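Local coordinates for nonribosomal peptide synthase (Streptomyces sp. MJ635-86F5, PDB 5JJP), which adenylates aliphatic beta-amino acids, probably activating them with ATP, at residues F135-D140 with L150-F155; R86-S91 with I112-E117; R324-Y329 with V339-D344; Q273-P278 with S300-G305. One frame throughout, in Å; residues are numbered along the deposited sequence.

Contact 1. Residues F135-D140 with L150-F155; sequences FLQAAD and LGMARF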
loop_
_atom_site.group_PDB
_atom_site.type_symbol
_atom_site.label_atom_id
_atom_site.label_comp_id
_atom_site.label_asym_id
_atom_site.label_seq_id
_atom_site.Cartn_x
_atom_site.Cartn_y
_atom_site.Cartn_z
ATOM N N PHE A 135 3.423 19.678 7.619
ATOM C CA PHE A 135 4.184 19.140 6.515
ATOM C C PHE A 135 5.443 18.544 7.135
ATOM O O PHE A 135 6.268 19.261 7.692
ATOM C CB PHE A 135 4.552 20.225 5.541
ATOM C CG PHE A 135 5.402 19.752 4.372
ATOM C CD1 PHE A 135 4.814 19.212 3.264
ATOM C CD2 PHE A 135 6.807 19.852 4.408
ATOM C CE1 PHE A 135 5.561 18.810 2.195
ATOM C CE2 PHE A 135 7.569 19.467 3.337
ATOM C CZ PHE A 135 6.929 18.946 2.219
ATOM N N LEU A 136 5.572 17.230 7.052
ATOM C CA LEU A 136 6.617 16.477 7.771
ATOM C C LEU A 136 7.542 15.837 6.738
ATOM O O LEU A 136 7.105 14.973 6.011
ATOM C CB LEU A 136 5.942 15.388 8.576
ATOM C CG LEU A 136 6.874 14.446 9.313
ATOM C CD1 LEU A 136 7.874 15.229 10.155
ATOM C CD2 LEU A 136 6.087 13.497 10.188
ATOM N N GLN A 137 8.768 16.327 6.606
ATOM C CA GLN A 137 9.655 15.864 5.540
ATOM C C GLN A 137 10.929 15.214 6.107
ATOM O O GLN A 137 11.205 15.338 7.271
ATOM C CB GLN A 137 9.997 17.007 4.550
ATOM C CG GLN A 137 10.864 18.104 5.091
ATOM C CD GLN A 137 11.041 19.266 4.106
ATOM O OE1 GLN A 137 11.329 19.083 2.921
ATOM N NE2 GLN A 137 10.927 20.474 4.622
ATOM N N ALA A 138 11.706 14.581 5.237
ATOM C CA ALA A 138 12.929 13.895 5.631
ATOM C C ALA A 138 13.950 14.863 6.154
ATOM O O ALA A 138 13.833 16.051 5.906
ATOM C CB ALA A 138 13.506 13.147 4.454
ATOM N N ALA A 139 14.943 14.346 6.888
ATOM C CA ALA A 139 16.073 15.161 7.370
ATOM C C ALA A 139 16.679 16.010 6.260
ATOM O O ALA A 139 16.855 17.217 6.404
ATOM C CB ALA A 139 17.162 14.255 7.950
ATOM N N ASP A 140 16.964 15.338 5.150
ATOM C CA ASP A 140 17.488 15.947 3.937
ATOM C C ASP A 140 16.508 16.824 3.173
ATOM O O ASP A 140 16.878 17.420 2.183
ATOM C CB ASP A 140 17.799 14.849 2.940
ATOM C CG ASP A 140 18.885 13.972 3.376
ATOM O OD1 ASP A 140 19.848 14.478 4.016
ATOM O OD2 ASP A 140 18.805 12.771 3.031
ATOM N N LEU A 150 2.548 26.988 7.231
ATOM C CA LEU A 150 2.026 25.638 7.422
ATOM C C LEU A 150 3.025 25.017 8.391
ATOM O O LEU A 150 4.167 25.275 8.222
ATOM C CB LEU A 150 2.128 24.891 6.102
ATOM C CG LEU A 150 1.854 23.416 5.844
ATOM C CD1 LEU A 150 0.444 23.002 6.198
ATOM C CD2 LEU A 150 2.158 23.124 4.414
ATOM N N GLY A 151 2.593 24.302 9.426
ATOM C CA GLY A 151 3.541 23.605 10.318
ATOM C C GLY A 151 4.575 22.855 9.495
ATOM O O GLY A 151 4.226 22.239 8.503
ATOM N N MET A 152 5.839 22.973 9.865
ATOM C CA MET A 152 6.885 22.238 9.166
ATOM C C MET A 152 7.840 21.563 10.145
ATOM O O MET A 152 8.246 22.152 11.163
ATOM C CB MET A 152 7.630 23.013 8.084
ATOM C CG MET A 152 8.393 22.058 7.151
ATOM S SD MET A 152 10.081 21.638 7.714
ATOM C CE MET A 152 10.892 23.212 7.367
ATOM N N ALA A 153 8.191 20.325 9.835
ATOM C CA ALA A 153 9.093 19.547 10.694
ATOM C C ALA A 153 9.863 18.552 9.887
ATOM O O ALA A 153 9.467 18.225 8.774
ATOM C CB ALA A 153 8.301 18.823 11.771
ATOM N N ARG A 154 10.976 18.104 10.444
ATOM C CA ARG A 154 11.807 17.122 9.792
ATOM C C ARG A 154 11.949 15.980 10.697
ATOM O O ARG A 154 11.982 16.153 11.934
ATOM C CB ARG A 154 13.180 17.660 9.507
ATOM C CG ARG A 154 13.205 18.719 8.442
ATOM C CD ARG A 154 14.408 19.635 8.585
ATOM N NE ARG A 154 14.283 20.741 7.624
ATOM C CZ ARG A 154 14.521 20.602 6.336
ATOM N NH1 ARG A 154 14.865 19.413 5.850
ATOM N NH2 ARG A 154 14.366 21.629 5.531
ATOM N N PHE A 155 12.095 14.796 10.111
ATOM C CA PHE A 155 12.423 13.610 10.914
ATOM C C PHE A 155 13.705 13.009 10.385
ATOM O O PHE A 155 13.961 13.037 9.188
ATOM C CB PHE A 155 11.272 12.596 10.892
ATOM C CG PHE A 155 10.995 12.039 9.549
ATOM C CD1 PHE A 155 10.122 12.646 8.708
ATOM C CD2 PHE A 155 11.626 10.887 9.132
ATOM C CE1 PHE A 155 9.885 12.148 7.435
ATOM C CE2 PHE A 155 11.430 10.405 7.835
ATOM C CZ PHE A 155 10.554 11.041 6.988
#

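Contact 2. Residues R86-S91 with I112-E117; sequences RVVLES and IPTIPE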
loop_
_atom_site.group_PDB
_atom_site.type_symbol
_atom_site.label_atom_id
_atom_site.label_comp_id
_atom_site.label_asym_id
_atom_site.label_seq_id
_atom_site.Cartn_x
_atom_site.Cartn_y
_atom_site.Cartn_z
ATOM N N ARG A 86 -4.589 16.184 9.325
ATOM C CA ARG A 86 -3.705 15.627 8.294
ATOM C C ARG A 86 -2.287 16.100 8.383
ATOM O O ARG A 86 -2.006 17.220 8.802
ATOM C CB ARG A 86 -4.198 15.879 6.902
ATOM C CG ARG A 86 -5.499 15.125 6.604
ATOM C CD ARG A 86 -6.669 16.104 6.552
ATOM N NE ARG A 86 -7.265 16.258 7.819
ATOM C CZ ARG A 86 -7.885 17.343 8.276
ATOM N NH1 ARG A 86 -7.994 18.483 7.582
ATOM N NH2 ARG A 86 -8.415 17.249 9.481
ATOM N N VAL A 87 -1.406 15.188 8.024
ATOM C CA VAL A 87 0.004 15.428 7.931
ATOM C C VAL A 87 0.463 15.032 6.518
ATOM O O VAL A 87 0.173 13.942 6.069
ATOM C CB VAL A 87 0.697 14.531 8.941
ATOM C CG1 VAL A 87 2.222 14.618 8.779
ATOM C CG2 VAL A 87 0.268 14.923 10.328
ATOM N N VAL A 88 1.127 15.920 5.793
ATOM C CA VAL A 88 1.781 15.545 4.536
ATOM C C VAL A 88 3.126 14.979 4.927
ATOM O O VAL A 88 3.916 15.673 5.547
ATOM C CB VAL A 88 1.997 16.730 3.595
ATOM C CG1 VAL A 88 2.647 16.283 2.314
ATOM C CG2 VAL A 88 0.672 17.377 3.275
ATOM N N LEU A 89 3.369 13.726 4.583
ATOM C CA LEU A 89 4.612 13.061 4.899
ATOM C C LEU A 89 5.450 12.859 3.594
ATOM O O LEU A 89 5.096 12.059 2.726
ATOM C CB LEU A 89 4.295 11.733 5.571
ATOM C CG LEU A 89 5.428 10.856 6.012
ATOM C CD1 LEU A 89 6.321 11.622 6.960
ATOM C CD2 LEU A 89 4.913 9.616 6.685
ATOM N N GLU A 90 6.514 13.643 3.460
ATOM C CA GLU A 90 7.291 13.668 2.217
ATOM C C GLU A 90 8.691 13.101 2.399
ATOM O O GLU A 90 9.507 13.679 3.113
ATOM C CB GLU A 90 7.387 15.081 1.686
ATOM C CG GLU A 90 8.164 15.218 0.387
ATOM C CD GLU A 90 7.846 16.555 -0.311
ATOM O OE1 GLU A 90 6.666 16.751 -0.732
ATOM O OE2 GLU A 90 8.777 17.408 -0.462
ATOM N N SER A 91 8.937 11.981 1.760
ATOM C CA SER A 91 10.205 11.312 1.897
ATOM C C SER A 91 10.303 10.164 0.932
ATOM O O SER A 91 9.293 9.551 0.571
ATOM C CB SER A 91 10.388 10.806 3.345
ATOM O OG SER A 91 11.482 9.908 3.506
ATOM N N ILE A 112 -0.673 11.934 4.228
ATOM C CA ILE A 112 -0.710 11.915 2.781
ATOM C C ILE A 112 0.733 11.689 2.409
ATOM O O ILE A 112 1.536 12.589 2.635
ATOM C CB ILE A 112 -1.025 13.274 2.120
ATOM C CG1 ILE A 112 -2.118 14.082 2.810
ATOM C CG2 ILE A 112 -1.327 13.123 0.660
ATOM C CD1 ILE A 112 -3.381 13.376 3.051
ATOM N N PRO A 113 1.062 10.542 1.776
ATOM C CA PRO A 113 2.470 10.289 1.427
ATOM C C PRO A 113 2.872 10.957 0.138
ATOM O O PRO A 113 2.146 10.924 -0.839
ATOM C CB PRO A 113 2.527 8.768 1.296
ATOM C CG PRO A 113 1.158 8.417 0.819
ATOM C CD PRO A 113 0.206 9.378 1.469
ATOM N N THR A 114 4.047 11.561 0.154
ATOM C CA THR A 114 4.518 12.368 -0.959
ATOM C C THR A 114 6.015 12.095 -1.131
ATOM O O THR A 114 6.674 11.633 -0.190
ATOM C CB THR A 114 4.146 13.834 -0.599
ATOM O OG1 THR A 114 2.841 14.148 -1.129
ATOM C CG2 THR A 114 5.047 14.780 -1.099
ATOM N N ILE A 115 6.565 12.383 -2.291
ATOM C CA ILE A 115 8.018 12.385 -2.443
ATOM C C ILE A 115 8.520 13.744 -2.882
ATOM O O ILE A 115 7.720 14.569 -3.366
ATOM C CB ILE A 115 8.487 11.307 -3.405
ATOM C CG1 ILE A 115 7.727 11.400 -4.738
ATOM C CG2 ILE A 115 8.254 9.937 -2.767
ATOM C CD1 ILE A 115 8.363 10.558 -5.854
ATOM N N PRO A 116 9.824 14.002 -2.654
ATOM C CA PRO A 116 10.417 15.282 -3.054
ATOM C C PRO A 116 10.129 15.681 -4.504
ATOM O O PRO A 116 9.947 16.874 -4.788
ATOM C CB PRO A 116 11.930 15.061 -2.826
ATOM C CG PRO A 116 11.981 14.061 -1.699
ATOM C CD PRO A 116 10.806 13.155 -1.929
ATOM N N GLU A 117 10.049 14.680 -5.385
ATOM C CA GLU A 117 9.841 14.892 -6.814
ATOM C C GLU A 117 8.392 15.136 -7.170
ATOM O O GLU A 117 8.070 15.347 -8.330
ATOM C CB GLU A 117 10.358 13.675 -7.574
ATOM C CG GLU A 117 11.877 13.445 -7.449
ATOM C CD GLU A 117 12.305 12.727 -6.175
ATOM O OE1 GLU A 117 11.478 12.096 -5.514
ATOM O OE2 GLU A 117 13.495 12.819 -5.813
#

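Contact 3. Residues R324-Y329 with V339-D344; sequences RIFNLY and VTDVPD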
loop_
_atom_site.group_PDB
_atom_site.type_symbol
_atom_site.label_atom_id
_atom_site.label_comp_id
_atom_site.label_asym_id
_atom_site.label_seq_id
_atom_site.Cartn_x
_atom_site.Cartn_y
_atom_site.Cartn_z
ATOM N N ARG A 324 7.260 -18.172 -8.372
ATOM C CA ARG A 324 5.845 -17.951 -8.206
ATOM C C ARG A 324 5.538 -16.500 -8.568
ATOM O O ARG A 324 6.135 -15.556 -8.020
ATOM C CB ARG A 324 5.434 -18.215 -6.781
ATOM C CG ARG A 324 5.594 -19.672 -6.332
ATOM C CD ARG A 324 4.532 -20.591 -6.967
ATOM N NE ARG A 324 3.176 -20.192 -6.691
ATOM C CZ ARG A 324 2.428 -20.618 -5.671
ATOM N NH1 ARG A 324 2.892 -21.499 -4.799
ATOM N NH2 ARG A 324 1.172 -20.134 -5.492
ATOM N N ILE A 325 4.652 -16.323 -9.531
ATOM C CA ILE A 325 4.293 -14.995 -9.956
ATOM C C ILE A 325 2.852 -14.796 -9.636
ATOM O O ILE A 325 2.025 -15.643 -9.908
ATOM C CB ILE A 325 4.576 -14.743 -11.461
ATOM C CG1 ILE A 325 6.040 -15.010 -11.744
ATOM C CG2 ILE A 325 4.271 -13.285 -11.851
ATOM C CD1 ILE A 325 6.442 -14.812 -13.207
ATOM N N PHE A 326 2.563 -13.624 -9.091
ATOM C CA PHE A 326 1.229 -13.258 -8.697
ATOM C C PHE A 326 0.747 -11.985 -9.387
ATOM O O PHE A 326 1.423 -10.989 -9.407
ATOM C CB PHE A 326 1.224 -12.960 -7.208
ATOM C CG PHE A 326 1.773 -14.044 -6.375
ATOM C CD1 PHE A 326 1.124 -15.237 -6.267
ATOM C CD2 PHE A 326 2.935 -13.835 -5.606
ATOM C CE1 PHE A 326 1.639 -16.240 -5.463
ATOM C CE2 PHE A 326 3.427 -14.837 -4.774
ATOM C CZ PHE A 326 2.790 -16.053 -4.751
ATOM N N ASN A 327 -0.498 -12.016 -9.802
ATOM C CA ASN A 327 -1.168 -10.897 -10.454
ATOM C C ASN A 327 -2.162 -10.252 -9.474
ATOM O O ASN A 327 -3.065 -10.916 -8.913
ATOM C CB ASN A 327 -1.888 -11.431 -11.701
ATOM C CG ASN A 327 -2.765 -10.392 -12.361
ATOM O OD1 ASN A 327 -2.379 -9.239 -12.479
ATOM N ND2 ASN A 327 -3.962 -10.807 -12.796
ATOM N N LEU A 328 -1.951 -8.973 -9.225
ATOM C CA LEU A 328 -2.708 -8.262 -8.219
ATOM C C LEU A 328 -3.651 -7.267 -8.906
ATOM O O LEU A 328 -3.188 -6.362 -9.584
ATOM C CB LEU A 328 -1.722 -7.526 -7.324
ATOM C CG LEU A 328 -2.248 -7.036 -5.991
ATOM C CD1 LEU A 328 -2.476 -8.217 -5.071
ATOM C CD2 LEU A 328 -1.259 -6.048 -5.373
ATOM N N TYR A 329 -4.956 -7.448 -8.763
ATOM C CA TYR A 329 -5.943 -6.546 -9.386
ATOM C C TYR A 329 -6.533 -5.685 -8.271
ATOM O O TYR A 329 -6.854 -6.187 -7.179
ATOM C CB TYR A 329 -7.103 -7.303 -10.104
ATOM C CG TYR A 329 -8.394 -6.453 -10.185
ATOM C CD1 TYR A 329 -8.482 -5.350 -11.028
ATOM C CD2 TYR A 329 -9.484 -6.724 -9.352
ATOM C CE1 TYR A 329 -9.622 -4.541 -11.078
ATOM C CE2 TYR A 329 -10.626 -5.918 -9.376
ATOM C CZ TYR A 329 -10.686 -4.830 -10.240
ATOM O OH TYR A 329 -11.810 -4.018 -10.242
ATOM N N VAL A 339 -6.049 -11.449 -5.927
ATOM C CA VAL A 339 -4.698 -11.906 -6.186
ATOM C C VAL A 339 -4.766 -13.289 -6.794
ATOM O O VAL A 339 -5.437 -14.150 -6.305
ATOM C CB VAL A 339 -3.813 -11.902 -4.917
ATOM C CG1 VAL A 339 -4.347 -12.851 -3.864
ATOM C CG2 VAL A 339 -2.375 -12.274 -5.288
ATOM N N THR A 340 -4.012 -13.475 -7.863
ATOM C CA THR A 340 -4.176 -14.608 -8.741
ATOM C C THR A 340 -2.790 -15.174 -9.074
ATOM O O THR A 340 -1.870 -14.419 -9.374
ATOM C CB THR A 340 -4.879 -14.122 -10.013
ATOM O OG1 THR A 340 -6.230 -13.803 -9.691
ATOM C CG2 THR A 340 -4.871 -15.144 -11.072
ATOM N N ASP A 341 -2.646 -16.487 -8.987
ATOM C CA ASP A 341 -1.457 -17.167 -9.479
ATOM C C ASP A 341 -1.427 -17.083 -11.016
ATOM O O ASP A 341 -2.402 -17.345 -11.689
ATOM C CB ASP A 341 -1.435 -18.655 -9.029
ATOM C CG ASP A 341 -1.240 -18.818 -7.527
ATOM O OD1 ASP A 341 -0.405 -18.139 -6.968
ATOM O OD2 ASP A 341 -1.927 -19.618 -6.873
ATOM N N VAL A 342 -0.286 -16.706 -11.557
ATOM C CA VAL A 342 -0.001 -16.845 -12.981
ATOM C C VAL A 342 0.427 -18.299 -13.266
ATOM O O VAL A 342 1.348 -18.806 -12.649
ATOM C CB VAL A 342 1.133 -15.870 -13.367
ATOM C CG1 VAL A 342 1.581 -16.068 -14.802
ATOM C CG2 VAL A 342 0.664 -14.429 -13.181
ATOM N N PRO A 343 -0.282 -19.001 -14.174
ATOM C CA PRO A 343 0.101 -20.404 -14.428
ATOM C C PRO A 343 1.466 -20.478 -15.094
ATOM O O PRO A 343 1.791 -19.588 -15.895
ATOM C CB PRO A 343 -0.987 -20.922 -15.373
ATOM C CG PRO A 343 -1.930 -19.802 -15.601
ATOM C CD PRO A 343 -1.455 -18.563 -14.934
ATOM N N ASP A 344 2.261 -21.485 -14.723
ATOM C CA ASP A 344 3.568 -21.752 -15.341
ATOM C C ASP A 344 3.575 -23.176 -15.851
ATOM O O ASP A 344 3.505 -24.114 -15.081
ATOM C CB ASP A 344 4.745 -21.551 -14.348
ATOM C CG ASP A 344 6.151 -21.597 -15.040
ATOM O OD1 ASP A 344 7.200 -21.695 -14.332
ATOM O OD2 ASP A 344 6.217 -21.518 -16.300
HETATM O O HOH W 1 1.817 -18.383 -8.261
HETATM O O HOH W 2 -5.824 -10.881 -9.396
#

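Contact 4. Residues Q273-P278 with S300-G305; sequences QVHGVP and SILFSG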
loop_
_atom_site.group_PDB
_atom_site.type_symbol
_atom_site.label_atom_id
_atom_site.label_comp_id
_atom_site.label_asym_id
_atom_site.label_seq_id
_atom_site.Cartn_x
_atom_site.Cartn_y
_atom_site.Cartn_z
ATOM N N GLN A 273 11.450 -11.788 -2.950
ATOM C CA GLN A 273 10.206 -11.409 -3.627
ATOM C C GLN A 273 10.284 -9.987 -4.123
ATOM O O GLN A 273 10.773 -9.107 -3.421
ATOM C CB GLN A 273 9.033 -11.581 -2.678
ATOM C CG GLN A 273 7.673 -11.278 -3.312
ATOM C CD GLN A 273 6.530 -11.603 -2.386
ATOM O OE1 GLN A 273 5.995 -10.725 -1.740
ATOM N NE2 GLN A 273 6.206 -12.884 -2.264
ATOM N N VAL A 274 9.896 -9.785 -5.370
ATOM C CA VAL A 274 9.918 -8.470 -5.935
ATOM C C VAL A 274 8.484 -7.993 -6.180
ATOM O O VAL A 274 7.663 -8.724 -6.725
ATOM C CB VAL A 274 10.681 -8.393 -7.229
ATOM C CG1 VAL A 274 10.462 -7.016 -7.863
ATOM C CG2 VAL A 274 12.147 -8.595 -6.998
ATOM N N HIS A 275 8.196 -6.789 -5.710
ATOM C CA HIS A 275 6.947 -6.091 -5.988
ATOM C C HIS A 275 7.232 -4.971 -6.971
ATOM O O HIS A 275 8.184 -4.209 -6.784
ATOM C CB HIS A 275 6.388 -5.416 -4.718
ATOM C CG HIS A 275 5.911 -6.366 -3.675
ATOM N ND1 HIS A 275 5.254 -5.947 -2.543
ATOM C CD2 HIS A 275 5.986 -7.709 -3.591
ATOM C CE1 HIS A 275 4.922 -6.988 -1.815
ATOM N NE2 HIS A 275 5.393 -8.074 -2.412
ATOM N N GLY A 276 6.404 -4.857 -7.977
ATOM C CA GLY A 276 6.580 -3.807 -8.968
ATOM C C GLY A 276 5.532 -3.857 -10.053
ATOM O O GLY A 276 4.790 -4.821 -10.137
ATOM N N VAL A 277 5.446 -2.801 -10.858
ATOM C CA VAL A 277 4.614 -2.837 -12.092
ATOM C C VAL A 277 5.270 -3.768 -13.116
ATOM O O VAL A 277 6.454 -3.981 -13.063
ATOM C CB VAL A 277 4.388 -1.430 -12.706
ATOM C CG1 VAL A 277 3.566 -0.553 -11.750
ATOM C CG2 VAL A 277 5.697 -0.715 -13.045
ATOM N N PRO A 278 4.491 -4.341 -14.026
ATOM C CA PRO A 278 5.011 -5.222 -15.056
ATOM C C PRO A 278 6.171 -4.642 -15.852
ATOM O O PRO A 278 7.118 -5.334 -16.104
ATOM C CB PRO A 278 3.805 -5.391 -15.989
ATOM C CG PRO A 278 2.630 -5.298 -15.089
ATOM C CD PRO A 278 3.013 -4.246 -14.083
ATOM N N SER A 300 9.893 -15.215 -5.980
ATOM C CA SER A 300 8.548 -14.772 -6.280
ATOM C C SER A 300 8.451 -13.354 -6.754
ATOM O O SER A 300 9.273 -12.534 -6.432
ATOM C CB SER A 300 7.665 -14.971 -5.062
ATOM O OG SER A 300 8.254 -14.355 -3.947
ATOM N N ILE A 301 7.402 -13.066 -7.516
ATOM C CA ILE A 301 7.175 -11.721 -8.022
ATOM C C ILE A 301 5.695 -11.399 -7.934
ATOM O O ILE A 301 4.847 -12.216 -8.304
ATOM C CB ILE A 301 7.591 -11.601 -9.493
ATOM C CG1 ILE A 301 9.055 -12.028 -9.683
ATOM C CG2 ILE A 301 7.401 -10.178 -9.974
ATOM C CD1 ILE A 301 9.500 -12.070 -11.154
ATOM N N LEU A 302 5.402 -10.203 -7.474
ATOM C CA LEU A 302 4.043 -9.691 -7.367
ATOM C C LEU A 302 3.924 -8.447 -8.232
ATOM O O LEU A 302 4.753 -7.511 -8.081
ATOM C CB LEU A 302 3.791 -9.349 -5.924
ATOM C CG LEU A 302 2.465 -8.716 -5.542
ATOM C CD1 LEU A 302 1.344 -9.692 -5.804
ATOM C CD2 LEU A 302 2.416 -8.298 -4.076
ATOM N N PHE A 303 3.029 -8.477 -9.211
ATOM C CA PHE A 303 2.771 -7.281 -10.085
ATOM C C PHE A 303 1.466 -6.640 -9.805
ATOM O O PHE A 303 0.521 -7.326 -9.516
ATOM C CB PHE A 303 2.462 -7.583 -11.548
ATOM C CG PHE A 303 3.272 -8.596 -12.150
ATOM C CD1 PHE A 303 4.645 -8.406 -12.285
ATOM C CD2 PHE A 303 2.673 -9.711 -12.678
ATOM C CE1 PHE A 303 5.431 -9.367 -12.893
ATOM C CE2 PHE A 303 3.444 -10.669 -13.298
ATOM C CZ PHE A 303 4.828 -10.505 -13.401
ATOM N N SER A 304 1.384 -5.359 -10.139
ATOM C CA SER A 304 0.094 -4.708 -10.247
ATOM C C SER A 304 0.166 -3.396 -10.922
ATOM O O SER A 304 1.232 -2.821 -11.078
ATOM C CB SER A 304 -0.400 -4.394 -8.854
ATOM O OG SER A 304 0.437 -3.409 -8.295
ATOM N N GLY A 305 -1.020 -2.879 -11.223
ATOM C CA GLY A 305 -1.205 -1.453 -11.507
ATOM C C GLY A 305 -1.068 -1.129 -12.975
ATOM O O GLY A 305 -0.972 0.055 -13.359
#

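Contact 1. Residues F135-D140 with L150-F155
Strands 134-138 and 151-156 are parallel neighbours in the five-stranded mixed sheet of the adenylation enzyme, with Phe135 level with Met152 and Gln137 level with Arg154. Four backbone bonds join them, from Phe135 N to Gly151 O (2.8 Å) at one end to Phe155 N and Gln137 O (3.0 Å) at the other. On the face carrying Phe135, Gln137, Met152 and Arg154, the Met152 chain lies alongside Phe135. Met152 CG touches the edge of the Phe135 ring, 3.9 Å from Phe135 CD2. Gln137 NE2 makes a weak bond to Met152 SD (3.4 Å), while OE1 is taken by the backbone N of Arg143. The Gln137 amide and the Arg154 guanidinium stack, their planes 13° apart, with Gln137 NE2 over one guanidinium face and nearest to Arg154 NH2 (3.7 Å). Arg154 NH1 bonds to Gly141 O and more weakly to Ala139 O, so the arginine reaches the turn after strand 134-138. Leu136 and Ala153 share the opposite face, CD1 against CB. At the strand end Phe155 has chi1 64°, which turns its ring back against Ala138. Ala138 CA lies over the ring face in a CH-pi contact, and Leu136 CD1 meets the ring edge at Phe155 CD1, 3.7 Å away.

Contact 2. Residues R86-S91 with I112-E117
This is a buried pairing of parallel strands, 87-90 with 111-114, at one side of the five-stranded sheet, with Val88 beside Ile112 and Glu90 beside Thr114. The backbone ladder starts with Ile112 N to Val87 O (2.9 Å). It goes on through Leu89, which uses N to Ile112 O and O to Thr114 N, and ends with Ser91 N to Thr114 O (3.0 Å). Val88 CG2 rests loosely on Ile112 CG1, 4.3 Å away. Glu90 projects on the same face as Val88 and Thr114. Its first torsion, chi1 -179°, puts Glu90 CG 3.7 Å from Pro116 N. The extended chain beyond carries the carboxylate on to Arg143, with which OE2 forms a salt bridge. An alanine at Glu90 is likely to leave Arg143 without this carboxylate and open a gap beside Pro116. Past the strand ends, Ile115 CG2 approaches Ser91 O to 3.5 Å. On the other face Leu89 packs on Ala100 and Phe101 of helix 95-107, the connection between the two strands. Strand, helix and parallel strand side by side make up a beta-alpha-beta crossover unit.

Contact 3. Residues R324-Y329 with V339-D344
Bends at chi2 (-73°) and chi3 (-57°) curl the Arg324 chain across to Asp341, so that NH2 reaches OD1. The two residues sit near the open end of a beta hairpin, strands 324-329 and 338-341, which forms one edge of the six-stranded mixed sheet. The Arg324 NH2 to Asp341 OD1 salt bridge is 2.9 Å long. OD1 lies in the guanidinium plane, but NH2 meets it from above the carboxylate plane, the two groups being turned 68° against each other. Water 1 closes the arrangement: it accepts from Arg324 NE (2.8 Å) and donates to both Ile325 O and Asp341 OD1. The same Asp341 OD1 also lies in plane at the edge of the Phe326 ring, 3.2 Å from Phe326 CE1, where it faces ring hydrogens and not the pi cloud. Phe326 and Asp341 are a non-hydrogen-bonded pair with side chains running side by side.

Asn327 and Thr340 form the hydrogen-bonded pair next along. Their backbone bonds run from Asn327 N to Thr340 O (2.8 Å) and from Thr340 N to Asn327 O. On the other side of the Phe326-Asp341 pair, Ile325 CG2 meets Val342 CG2 at 4.0 Å; Leu313 of helix 310-319 packs against both residues. Val342 N also bonds to Ile325 O (3.0 Å). On the Phe326 face, Leu328 CD1 packs on Val339 CB at 3.9 Å. Beside the Asn327-Thr340 pair, water 2 donates to Asn327 O (2.8 Å) and is hydrogen-bonded to Thr340 OG1.

Contact 4. Residues Q273-P278 with S300-G305
The His275 ring lies with one face against the CD2 methyl of Leu302, which is 3.4 Å from His275 NE2 and offset toward the rim. This is a CH-pi contact between parallel strands 273-276 and 300-304. With chi1 at 177°, Leu302 carries CD2 over the imidazole, the two side chains meeting at a slant. The ring's turn is set from its edge: His275 NE2 donates to Gln273 OE1 (2.8 Å), which lies near the ring plane. The far side of the Gln273 amide grips the neighbouring strand, with Gln273 NE2 donating in the amide plane to Ser300 OG (3.0 Å). NE2 also bonds to Leu216 O, and Ser300 OG to Thr272 O, so this cluster of buried polar atoms is well supplied with partners. With an alanine in place of Gln273, His275 NE2 is likely to lose its acceptor and the ring to be freer to turn, and Ser300 OG would be without the amide donor.

The backbones pair by Val274 N to Ser300 O, Leu302 N to Val274 O (2.8 Å) and Gly276 N to Leu302 O (3.1 Å). The ladder then slackens to a weak Ser304 N to Gly276 O bond of 3.4 Å. Just beyond it, Val277 CG1 comes to 3.3 Å from Ser304 O. In the six-stranded sheet, strand 222-225 flanks 273-276 and strand 324-329 flanks 300-304, while helix 310-319 packs against Ile301 and Phe303.

From the N terminus the contacts close in the order 2, 1, 4, 3, each before the next opens, so none nest or cross. Contact 2 closes over helix 95-107, and contact 1 over a short loop without helix or strand. Strands 87-90 and 134-138 are neighbours, so these two contacts form one continuous part of the five-stranded sheet. Later, contact 4 closes over a connection holding helices 282-287 and 289-293, and contact 3 closes a hairpin. Strands 300-304 and 324-329 join these two in the six-stranded sheet. Contacts 2 and 4 stay about 13 Å apart at nearest atoms, and contacts 1 and 3 lie on opposite sides of the chain's centre, within the layered alpha-beta sandwich.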